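Local structure of putative type VI secretion protein (Escherichia coli, 6SK0) at residues L575-L588 with N615-H629. The protein probably forms the trimeric tip spike of the type VI secretion system, which carries a phospholipase effector and punctures target cells. Residues are numbered along the deposited sequence; the frame is centred on the assembly and turned at random.
Sequences LDMDEAIRQLEQAL and NASLTDLTAPGMLLH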
loop_
_atom_site.group_PDB
_atom_site.type_symbol
_atom_site.label_atom_id
_atom_site.label_comp_id
_atom_site.label_asym_id
_atom_site.label_seq_id
_atom_site.Cartn_x
_atom_site.Cartn_y
_atom_site.Cartn_z
ATOM N N LEU A 575 -0.929 10.664 -24.766
ATOM C CA LEU A 575 -0.814 10.808 -23.322
ATOM C C LEU A 575 -1.975 11.586 -22.716
ATOM O O LEU A 575 -1.815 12.223 -21.674
ATOM C CB LEU A 575 0.512 11.470 -22.964
ATOM C CG LEU A 575 1.742 10.622 -23.253
ATOM C CD1 LEU A 575 2.976 11.339 -22.776
ATOM C CD2 LEU A 575 1.613 9.257 -22.600
ATOM N N ASP A 576 -3.141 11.543 -23.345
ATOM C CA ASP A 576 -4.329 12.195 -22.811
ATOM C C ASP A 576 -4.743 11.488 -21.525
ATOM O O ASP A 576 -5.168 10.331 -21.551
ATOM C CB ASP A 576 -5.437 12.152 -23.853
ATOM C CG ASP A 576 -5.692 13.499 -24.481
ATOM O OD1 ASP A 576 -4.751 14.313 -24.533
ATOM O OD2 ASP A 576 -6.820 13.733 -24.966
ATOM N N MET A 577 -4.599 12.165 -20.395
ATOM C CA MET A 577 -4.761 11.515 -19.101
ATOM C C MET A 577 -5.591 12.376 -18.162
ATOM O O MET A 577 -5.282 12.505 -16.975
ATOM C CB MET A 577 -3.402 11.197 -18.483
ATOM C CG MET A 577 -2.458 12.381 -18.440
ATOM S SD MET A 577 -1.040 12.113 -17.373
ATOM C CE MET A 577 -0.057 11.017 -18.383
ATOM N N ASP A 578 -6.671 12.960 -18.682
ATOM C CA ASP A 578 -7.452 13.913 -17.901
ATOM C C ASP A 578 -8.041 13.277 -16.649
ATOM O O ASP A 578 -7.982 13.864 -15.566
ATOM C CB ASP A 578 -8.551 14.516 -18.771
ATOM C CG ASP A 578 -8.023 15.556 -19.727
ATOM O OD1 ASP A 578 -6.911 15.373 -20.268
ATOM O OD2 ASP A 578 -8.732 16.552 -19.968
ATOM N N GLU A 579 -8.600 12.076 -16.766
ATOM C CA GLU A 579 -9.171 11.431 -15.592
ATOM C C GLU A 579 -8.083 10.999 -14.616
ATOM O O GLU A 579 -8.238 11.145 -13.398
ATOM C CB GLU A 579 -10.035 10.245 -16.010
ATOM C CG GLU A 579 -10.811 9.608 -14.868
ATOM C CD GLU A 579 -11.397 10.617 -13.886
ATOM O OE1 GLU A 579 -12.088 11.559 -14.325
ATOM O OE2 GLU A 579 -11.171 10.461 -12.672
ATOM N N ALA A 580 -6.968 10.486 -15.129
ATOM C CA ALA A 580 -5.849 10.151 -14.261
ATOM C C ALA A 580 -5.304 11.391 -13.564
ATOM O O ALA A 580 -4.930 11.338 -12.388
ATOM C CB ALA A 580 -4.752 9.456 -15.063
ATOM N N ILE A 581 -5.266 12.519 -14.270
ATOM C CA ILE A 581 -4.790 13.754 -13.663
ATOM C C ILE A 581 -5.758 14.225 -12.589
ATOM O O ILE A 581 -5.342 14.708 -11.533
ATOM C CB ILE A 581 -4.562 14.828 -14.740
ATOM C CG1 ILE A 581 -3.263 14.553 -15.494
ATOM C CG2 ILE A 581 -4.518 16.210 -14.120
ATOM C CD1 ILE A 581 -3.085 15.416 -16.704
ATOM N N ARG A 582 -7.059 14.100 -12.840
ATOM C CA ARG A 582 -8.037 14.418 -11.810
ATOM C C ARG A 582 -7.817 13.563 -10.573
ATOM O O ARG A 582 -7.887 14.063 -9.448
ATOM C CB ARG A 582 -9.452 14.233 -12.345
ATOM C CG ARG A 582 -9.984 15.429 -13.095
ATOM C CD ARG A 582 -11.452 15.266 -13.438
ATOM N NE ARG A 582 -11.663 14.257 -14.470
ATOM C CZ ARG A 582 -11.487 14.469 -15.769
ATOM N NH1 ARG A 582 -11.093 15.657 -16.203
ATOM N NH2 ARG A 582 -11.701 13.490 -16.634
ATOM N N GLN A 583 -7.531 12.275 -10.765
ATOM C CA GLN A 583 -7.245 11.410 -9.625
ATOM C C GLN A 583 -5.998 11.863 -8.880
ATOM O O GLN A 583 -5.990 11.913 -7.646
ATOM C CB GLN A 583 -7.098 9.960 -10.082
ATOM C CG GLN A 583 -8.387 9.321 -10.543
ATOM C CD GLN A 583 -9.528 9.570 -9.586
ATOM O OE1 GLN A 583 -10.570 10.096 -9.960
ATOM N NE2 GLN A 583 -9.335 9.194 -8.343
ATOM N N LEU A 584 -4.935 12.195 -9.612
ATOM C CA LEU A 584 -3.708 12.653 -8.967
ATOM C C LEU A 584 -3.948 13.927 -8.168
ATOM O O LEU A 584 -3.489 14.050 -7.027
ATOM C CB LEU A 584 -2.613 12.876 -10.006
ATOM C CG LEU A 584 -2.078 11.650 -10.741
ATOM C CD1 LEU A 584 -1.277 12.080 -11.946
ATOM C CD2 LEU A 584 -1.251 10.767 -9.822
ATOM N N GLU A 585 -4.678 14.877 -8.747
ATOM C CA GLU A 585 -4.950 16.131 -8.057
ATOM C C GLU A 585 -5.834 15.912 -6.842
ATOM O O GLU A 585 -5.624 16.533 -5.800
ATOM C CB GLU A 585 -5.600 17.126 -9.009
ATOM C CG GLU A 585 -4.691 17.570 -10.119
ATOM C CD GLU A 585 -5.451 18.171 -11.271
ATOM O OE1 GLU A 585 -4.950 19.148 -11.864
ATOM O OE2 GLU A 585 -6.552 17.669 -11.585
ATOM N N GLN A 586 -6.826 15.034 -6.958
ATOM C CA GLN A 586 -7.697 14.750 -5.831
ATOM C C GLN A 586 -6.914 14.123 -4.688
ATOM O O GLN A 586 -7.054 14.527 -3.529
ATOM C CB GLN A 586 -8.836 13.841 -6.282
ATOM C CG GLN A 586 -9.890 13.619 -5.237
ATOM C CD GLN A 586 -11.076 12.843 -5.760
ATOM O OE1 GLN A 586 -10.977 12.125 -6.749
ATOM N NE2 GLN A 586 -12.207 12.980 -5.089
ATOM N N ALA A 587 -6.063 13.147 -5.003
ATOM C CA ALA A 587 -5.240 12.527 -3.976
ATOM C C ALA A 587 -4.317 13.544 -3.326
ATOM O O ALA A 587 -4.166 13.559 -2.099
ATOM C CB ALA A 587 -4.431 11.377 -4.570
ATOM N N LEU A 588 -3.703 14.411 -4.130
ATOM C CA LEU A 588 -2.773 15.385 -3.582
ATOM C C LEU A 588 -3.487 16.402 -2.702
ATOM O O LEU A 588 -2.986 16.761 -1.635
ATOM C CB LEU A 588 -2.016 16.083 -4.709
ATOM C CG LEU A 588 -1.051 17.186 -4.272
ATOM C CD1 LEU A 588 0.044 16.636 -3.368
ATOM C CD2 LEU A 588 -0.457 17.893 -5.476
ATOM N N ASN A 615 3.145 14.522 -8.471
ATOM C CA ASN A 615 2.096 15.078 -9.314
ATOM C C ASN A 615 2.697 15.786 -10.516
ATOM O O ASN A 615 2.279 15.562 -11.655
ATOM C CB ASN A 615 1.219 16.035 -8.509
ATOM C CG ASN A 615 -0.097 15.416 -8.106
ATOM O OD1 ASN A 615 -0.142 14.292 -7.631
ATOM N ND2 ASN A 615 -1.176 16.149 -8.298
ATOM N N ALA A 616 3.700 16.632 -10.279
ATOM C CA ALA A 616 4.347 17.328 -11.386
ATOM C C ALA A 616 4.970 16.346 -12.374
ATOM O O ALA A 616 4.837 16.509 -13.589
ATOM C CB ALA A 616 5.399 18.296 -10.855
ATOM N N SER A 617 5.623 15.304 -11.866
ATOM C CA SER A 617 6.302 14.339 -12.722
ATOM C C SER A 617 5.310 13.540 -13.561
ATOM O O SER A 617 5.520 13.340 -14.759
ATOM C CB SER A 617 7.149 13.393 -11.876
ATOM O OG SER A 617 8.216 14.073 -11.258
ATOM N N LEU A 618 4.223 13.082 -12.945
ATOM C CA LEU A 618 3.313 12.160 -13.609
ATOM C C LEU A 618 2.315 12.876 -14.498
ATOM O O LEU A 618 1.854 12.292 -15.480
ATOM C CB LEU A 618 2.569 11.315 -12.581
ATOM C CG LEU A 618 3.395 10.353 -11.729
ATOM C CD1 LEU A 618 2.480 9.570 -10.816
ATOM C CD2 LEU A 618 4.231 9.423 -12.591
ATOM N N THR A 619 1.957 14.116 -14.176
ATOM C CA THR A 619 1.066 14.875 -15.039
ATOM C C THR A 619 1.710 15.043 -16.401
ATOM O O THR A 619 2.776 15.651 -16.520
ATOM C CB THR A 619 0.751 16.231 -14.417
ATOM O OG1 THR A 619 0.072 16.030 -13.176
ATOM C CG2 THR A 619 -0.133 17.041 -15.336
ATOM N N ASP A 620 1.084 14.463 -17.418
ATOM C CA ASP A 620 1.606 14.399 -18.778
ATOM C C ASP A 620 2.939 13.673 -18.861
ATOM O O ASP A 620 3.612 13.752 -19.888
ATOM C CB ASP A 620 1.733 15.794 -19.393
ATOM C CG ASP A 620 0.564 16.677 -19.054
ATOM O OD1 ASP A 620 -0.574 16.317 -19.412
ATOM O OD2 ASP A 620 0.777 17.723 -18.412
ATOM N N LEU A 621 3.329 12.965 -17.802
ATOM C CA LEU A 621 4.598 12.249 -17.731
ATOM C C LEU A 621 5.757 13.133 -18.183
ATOM O O LEU A 621 6.556 12.768 -19.043
ATOM C CB LEU A 621 4.535 10.947 -18.533
ATOM C CG LEU A 621 3.669 9.849 -17.912
ATOM C CD1 LEU A 621 3.518 8.641 -18.835
ATOM C CD2 LEU A 621 4.222 9.419 -16.556
ATOM N N THR A 622 5.836 14.325 -17.590
ATOM C CA THR A 622 6.939 15.228 -17.887
ATOM C C THR A 622 8.263 14.703 -17.361
ATOM O O THR A 622 9.318 15.125 -17.836
ATOM C CB THR A 622 6.657 16.618 -17.317
ATOM O OG1 THR A 622 6.468 16.531 -15.903
ATOM C CG2 THR A 622 5.414 17.198 -17.952
ATOM N N ALA A 623 8.231 13.799 -16.394
ATOM C CA ALA A 623 9.385 13.046 -15.956
ATOM C C ALA A 623 9.121 11.560 -16.173
ATOM O O ALA A 623 7.965 11.140 -16.221
ATOM C CB ALA A 623 9.697 13.321 -14.480
ATOM N N PRO A 624 10.160 10.743 -16.337
ATOM C CA PRO A 624 9.929 9.315 -16.599
ATOM C C PRO A 624 9.379 8.578 -15.392
ATOM O O PRO A 624 10.078 7.819 -14.720
ATOM C CB PRO A 624 11.317 8.798 -16.988
ATOM C CG PRO A 624 12.252 9.787 -16.434
ATOM C CD PRO A 624 11.573 11.101 -16.511
ATOM N N GLY A 625 8.107 8.824 -15.107
ATOM C CA GLY A 625 7.384 8.087 -14.103
ATOM C C GLY A 625 6.532 6.998 -14.721
ATOM O O GLY A 625 6.610 6.691 -15.910
ATOM N N MET A 626 5.703 6.406 -13.887
ATOM C CA MET A 626 4.758 5.405 -14.331
ATOM C C MET A 626 3.405 5.742 -13.746
ATOM O O MET A 626 3.271 5.914 -12.532
ATOM C CB MET A 626 5.191 4.009 -13.917
ATOM C CG MET A 626 4.566 2.922 -14.744
ATOM S SD MET A 626 5.158 1.312 -14.242
ATOM C CE MET A 626 4.087 1.086 -12.854
ATOM N N LEU A 627 2.418 5.856 -14.610
ATOM C CA LEU A 627 1.065 6.191 -14.211
ATOM C C LEU A 627 0.159 5.042 -14.620
ATOM O O LEU A 627 0.004 4.758 -15.810
ATOM C CB LEU A 627 0.624 7.507 -14.840
ATOM C CG LEU A 627 -0.767 8.004 -14.475
ATOM C CD1 LEU A 627 -0.938 8.090 -12.969
ATOM C CD2 LEU A 627 -0.997 9.344 -15.126
ATOM N N LEU A 628 -0.408 4.373 -13.632
ATOM C CA LEU A 628 -1.407 3.342 -13.839
ATOM C C LEU A 628 -2.747 3.911 -13.417
ATOM O O LEU A 628 -2.925 4.305 -12.261
ATOM C CB LEU A 628 -1.081 2.084 -13.044
ATOM C CG LEU A 628 0.358 1.579 -13.097
ATOM C CD1 LEU A 628 0.472 0.308 -12.292
ATOM C CD2 LEU A 628 0.792 1.339 -14.515
ATOM N N HIS A 629 -3.676 3.975 -14.353
ATOM C CA HIS A 629 -4.995 4.491 -14.053
ATOM C C HIS A 629 -6.050 3.616 -14.697
ATOM O O HIS A 629 -5.924 3.241 -15.862
ATOM C CB HIS A 629 -5.165 5.929 -14.526
ATOM C CG HIS A 629 -6.551 6.437 -14.335
ATOM N ND1 HIS A 629 -7.464 6.501 -15.359
ATOM C CD2 HIS A 629 -7.203 6.843 -13.223
ATOM C CE1 HIS A 629 -8.611 6.952 -14.893
ATOM N NE2 HIS A 629 -8.479 7.171 -13.601
#
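A helical hairpin inserted in the trimeric beta-spike of VgrG packs here on the spike wall: Leu584 of helix 578-600 meets Leu618 at the end of helix 608-618 and Leu627 of strand 626-629, and Ala580 meets Leu627 and His629 of the same strand, which continues in a parallel ladder with a strand of the second subunit. Residues 578-588 cross strand 626-629 at 100°, close to perpendicular. Leu584 and Leu627 reach tip to tip, Leu584 CD1 lying 4.1 Å from Leu627 CD1, while Leu618 runs across Leu584 at about a right angle. The other branch of Leu627, CD2, touches both Ala580 CB and Met577 SD.

Small Ala580 lets the strand come near: its CB sits 4.0 Å from the ring centroid of His629, an off-centre CH-pi contact. That ring is carried over the helix because its CG stands anti to the backbone N (chi1 175°). Glu579 CG comes within 3.4 Å of His629 CE1, while the Glu579 carboxylate turns to Arg582, whose NE and NH2 both grip OE1. His629 ND1 is hydrogen-bonded to Asp565 OD1, which restrains the ring's rotation.

Flexible Met577, at the N-cap position, has CG between its backbone N and carbonyl carbon (chi1 51°), which brings SD 3.2 Å from Asp620 N, a weak hydrogen bond; the bend at chi3 carries CE to Leu621 CG. At the far end Asn615 ND2 gives Leu584 O a weak bond of 3.4 Å, although that oxygen already serves the helix; OD1 is taken by Arg643 of the third subunit. Thr619 turns CG2 to Ile581 CD1 (3.6 Å) and uses OG1 to hold Asn615 O.

Apolar packing thus carries the contact and the two weak bonds add little, while Asp565 and Arg643 of the third subunit orient the polar ends of His629 and Asn615.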